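Long-range contacts in ethyl acetate hydrolase (Pseudomonas veronii, PDB 5EFZ), which hydrolyses ethyl acetate to ethanol and acetate as a homodimeric esterase, a step in the breakdown of short-chain methyl ketones such as 2-butanone: residues R39-C44 against G112-P117; S106-G111 against P263-T268. All blocks are in the same frame, centred on the assembly; numbering follows the deposited sequence.

Contact 1. Residues R39-C44 against G112-P117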
# COMPACT_ATOMS: atom_id res chain seq x y z
N ARG A 39 23.85 10.77 -21.80
CA ARG A 39 24.44 12.08 -21.55
C ARG A 39 25.75 11.96 -20.77
O ARG A 39 25.97 10.99 -20.05
CB ARG A 39 23.43 12.96 -20.80
CG ARG A 39 22.20 13.26 -21.65
CD ARG A 39 21.17 14.11 -20.92
NE ARG A 39 21.61 15.49 -20.77
CZ ARG A 39 20.99 16.38 -20.01
NH1 ARG A 39 19.91 16.02 -19.32
NH2 ARG A 39 21.44 17.62 -19.93
N CYS A 40 26.63 12.95 -20.93
CA CYS A 40 27.86 12.99 -20.16
C CYS A 40 27.78 14.07 -19.08
O CYS A 40 27.46 15.21 -19.40
CB CYS A 40 29.07 13.25 -21.08
SG CYS A 40 30.71 12.88 -20.31
N MET A 41 28.06 13.73 -17.83
CA MET A 41 28.29 14.77 -16.82
C MET A 41 29.74 15.24 -16.93
O MET A 41 30.66 14.44 -16.77
CB MET A 41 28.03 14.24 -15.41
CG MET A 41 26.70 13.52 -15.26
SD MET A 41 26.53 12.97 -13.54
CE MET A 41 26.58 14.52 -12.67
N PRO A 42 29.96 16.53 -17.23
CA PRO A 42 31.34 17.03 -17.38
C PRO A 42 32.17 16.89 -16.10
O PRO A 42 33.38 16.69 -16.17
CB PRO A 42 31.14 18.51 -17.70
CG PRO A 42 29.74 18.62 -18.18
CD PRO A 42 28.96 17.58 -17.45
N GLU A 43 31.54 17.03 -14.94
CA GLU A 43 32.22 16.76 -13.68
C GLU A 43 31.22 16.20 -12.70
O GLU A 43 30.16 16.77 -12.46
CB GLU A 43 32.90 18.01 -13.10
CG GLU A 43 31.96 19.17 -12.83
CD GLU A 43 32.49 20.11 -11.75
OE1 GLU A 43 33.66 19.94 -11.33
OE2 GLU A 43 31.73 21.02 -11.32
N CYS A 44 31.54 15.05 -12.14
CA CYS A 44 30.66 14.41 -11.19
C CYS A 44 31.28 14.59 -9.81
O CYS A 44 32.40 14.13 -9.57
CB CYS A 44 30.47 12.94 -11.54
SG CYS A 44 29.41 12.06 -10.37
N GLY A 112 24.91 24.70 -16.17
CA GLY A 112 24.93 24.28 -17.56
C GLY A 112 23.62 23.61 -17.95
O GLY A 112 22.55 23.95 -17.43
N SER A 113 23.69 22.64 -18.86
CA SER A 113 22.47 22.07 -19.40
C SER A 113 21.85 21.06 -18.43
O SER A 113 20.76 20.53 -18.68
CB SER A 113 22.74 21.43 -20.76
OG SER A 113 23.63 20.33 -20.64
N LEU A 114 22.52 20.82 -17.30
CA LEU A 114 22.08 19.84 -16.31
C LEU A 114 21.29 20.47 -15.16
O LEU A 114 20.88 19.79 -14.23
CB LEU A 114 23.29 19.06 -15.76
CG LEU A 114 23.93 18.04 -16.69
CD1 LEU A 114 25.30 17.58 -16.18
CD2 LEU A 114 23.01 16.83 -16.85
N ALA A 115 21.04 21.77 -15.24
CA ALA A 115 20.39 22.46 -14.12
C ALA A 115 18.90 22.12 -13.99
O ALA A 115 18.18 22.07 -15.00
CB ALA A 115 20.58 24.00 -14.29
N GLY A 116 18.44 21.88 -12.76
CA GLY A 116 17.01 21.77 -12.48
C GLY A 116 16.35 20.68 -13.33
O GLY A 116 16.82 19.53 -13.31
N PRO A 117 15.30 21.04 -14.09
CA PRO A 117 14.56 20.11 -14.96
C PRO A 117 15.48 19.50 -16.01
O PRO A 117 15.15 18.46 -16.57
CB PRO A 117 13.51 21.00 -15.66
CG PRO A 117 13.47 22.24 -14.90
CD PRO A 117 14.79 22.42 -14.24
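Met41 and Leu114 are the closest pair by CA atoms, 8.0 Å apart, where the edge of a two-stranded antiparallel hairpin (33-34 with 40-41) faces a short 3-10 turn at 113-114. The turn belongs to the long loop between strand 92-96 and helix 124-139 of the α/β-hydrolase fold. At this spacing the backbones do not pair, and side chains bridge the gap. One branch of Leu114, CD1, meets Pro42 CD tip to tip at 3.9 Å and lies beside Met41, whose CB is 4.4 Å away. The other branch, CD2, sits over one face of the Arg39 guanidinium, near its rim, 3.5 Å from NH2. A bend at chi3 (72°) turns the end of the otherwise extended arginine chain, which slides past Leu114 in the opposite direction. Two carbonyls of the loop hold the guanidinium, Gly118 O on NH1 and Ser113 O on NH2, with the leucine methyl lying over one face. The bond from Arg39 NH2 to Ser113 O is 3.2 Å long and bent to 148° at the hydrogen; the oxygen lies in the guanidinium plane, yet the nitrogen stands above the plane of the carbonyl.

Contact 2. Residues S106-G111 against P263-T268. With EDO (1,2-ethanediol), chain L.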
# COMPACT_ATOMS: atom_id res chain seq x y z
N SER A 106 23.67 17.05 -8.51
CA SER A 106 22.23 16.88 -8.56
C SER A 106 21.56 18.03 -9.33
O SER A 106 22.20 19.04 -9.63
CB SER A 106 21.64 16.83 -7.13
OG SER A 106 22.28 15.85 -6.32
N ALA A 107 20.29 17.87 -9.63
CA ALA A 107 19.51 18.94 -10.28
C ALA A 107 19.64 20.25 -9.49
O ALA A 107 19.68 21.34 -10.07
CB ALA A 107 18.00 18.52 -10.39
N SER A 108 19.71 20.13 -8.17
CA SER A 108 19.63 21.33 -7.33
C SER A 108 20.95 22.08 -7.19
O SER A 108 20.96 23.18 -6.65
CB SER A 108 19.13 20.98 -5.93
OG SER A 108 20.04 20.11 -5.27
N ASN A 109 22.05 21.53 -7.69
CA ASN A 109 23.34 22.18 -7.49
C ASN A 109 24.27 22.11 -8.70
O ASN A 109 25.47 22.40 -8.57
CB ASN A 109 24.03 21.57 -6.25
CG ASN A 109 24.31 20.08 -6.40
OD1 ASN A 109 24.50 19.59 -7.52
ND2 ASN A 109 24.37 19.34 -5.26
N THR A 110 23.74 21.74 -9.87
CA THR A 110 24.58 21.63 -11.06
C THR A 110 24.19 22.71 -12.09
O THR A 110 23.01 23.07 -12.19
CB THR A 110 24.49 20.23 -11.70
OG1 THR A 110 24.81 19.23 -10.70
CG2 THR A 110 25.46 20.09 -12.86
N GLY A 111 25.16 23.25 -12.82
CA GLY A 111 24.86 24.31 -13.77
C GLY A 111 24.82 23.80 -15.19
O GLY A 111 24.72 22.59 -15.41
N PRO A 263 11.93 18.94 -4.97
CA PRO A 263 11.15 18.05 -5.85
C PRO A 263 11.97 17.47 -7.02
O PRO A 263 11.85 16.27 -7.27
CB PRO A 263 10.03 18.98 -6.37
CG PRO A 263 9.82 19.99 -5.27
CD PRO A 263 11.22 20.19 -4.65
N ASN A 264 12.80 18.28 -7.69
CA ASN A 264 13.58 17.74 -8.81
C ASN A 264 14.53 16.63 -8.32
O ASN A 264 14.65 15.58 -8.98
CB ASN A 264 14.37 18.82 -9.53
CG ASN A 264 13.47 19.71 -10.38
OD1 ASN A 264 12.44 19.26 -10.90
ND2 ASN A 264 13.82 20.97 -10.48
N ASN A 265 15.20 16.84 -7.20
CA ASN A 265 16.05 15.74 -6.66
C ASN A 265 15.28 14.45 -6.32
O ASN A 265 15.74 13.32 -6.59
CB ASN A 265 16.81 16.21 -5.42
CG ASN A 265 17.85 17.26 -5.71
OD1 ASN A 265 18.23 17.51 -6.88
ND2 ASN A 265 18.31 17.93 -4.64
N LEU A 266 14.11 14.58 -5.71
CA LEU A 266 13.31 13.40 -5.41
C LEU A 266 12.94 12.65 -6.71
O LEU A 266 12.96 11.41 -6.74
CB LEU A 266 12.03 13.79 -4.63
CG LEU A 266 12.30 14.36 -3.23
CD1 LEU A 266 10.97 14.75 -2.56
CD2 LEU A 266 13.02 13.32 -2.37
N LEU A 267 12.60 13.39 -7.76
CA LEU A 267 12.22 12.75 -9.03
C LEU A 267 13.43 12.04 -9.67
O LEU A 267 13.29 10.97 -10.27
CB LEU A 267 11.64 13.80 -10.01
CG LEU A 267 10.32 14.47 -9.57
CD1 LEU A 267 9.82 15.38 -10.70
CD2 LEU A 267 9.26 13.46 -9.21
N THR A 268 14.62 12.62 -9.51
CA THR A 268 15.83 11.95 -10.01
C THR A 268 16.02 10.60 -9.32
O THR A 268 16.31 9.59 -9.96
CB THR A 268 17.10 12.82 -9.81
OG1 THR A 268 16.93 14.06 -10.50
CG2 THR A 268 18.36 12.16 -10.36
C1 EDO L . 15.34 16.57 -12.58
O1 EDO L . 14.52 15.48 -12.10
C2 EDO L . 15.64 16.52 -14.09
O2 EDO L . 15.47 15.25 -14.74
O HOH W 1 18.83 15.51 -8.98
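Ala107 packs its methyl against the first turn of helix 263-274, with its CB 3.7 Å from Asn264 CB, while the neighbouring Asn265 takes hold of the loop's backbone and a hydroxyl. In the α/β-hydrolase fold this joins the loop after strand 92-96 to the helical insertion between strands 170-174 and 296-300, the usual place of the cap. The close part is buried and centres on Ala107 and the Asn265 amide. With CG anti to its carbonyl carbon (chi1 -68°), the amide is carried across to Ser108, and ND2 donates to Ser108 OG over 2.9 Å in an almost straight bond of 169°, the hydroxyl lying in the amide plane. On the other arm, OD1 accepts a weak, bent bond from Ser108 N at 3.3 Å and lies against Ser106 CB. A water adds a second link: it accepts from Ala107 N, donates to Asn265 OD1 at 3.0 Å and pairs with Thr268 OG1. A leucine in place of Asn265 would probably leave Ser108 OG without its donor and take the OD1 acceptor from the water and Ser108 N. Within the loop, Ser106 O is gripped from opposite faces by Asn109 N and Thr110 OG1.

The margin is looser: Ser108 and Asn264 are partly exposed, and beyond Ala107 a 1,2-ethanediol, probably from the crystallisation liquor, donates through O1 to Asn264 O at 3.1 Å and bonds to Phe119 O. An apolar methyl contact, one strong amide bond, a weak one and a water thus share the join, and the amide is likely to set its register.

The two contacts show how one long loop can be fastened at successive points. Their centres lie 10 Å apart on the same side of the chain's centre, and both draw on the connection between strand 92-96 and helix 124-139: residues 106-111 serve contact 2, and 112-117, directly following, serve contact 1. Along the chain the segments alternate, 39-44, 106-111, 112-117, then 263-268, so the loop is pinned between an N-terminal hairpin and helix 263-274 of the probable cap region. The loop also closes on itself, a probable hydrogen bond from Gly116 N to Ala107 O (3.0 Å) joining the two contacts. Neither touches the other subunit, and both lie away from the probable catalytic residues.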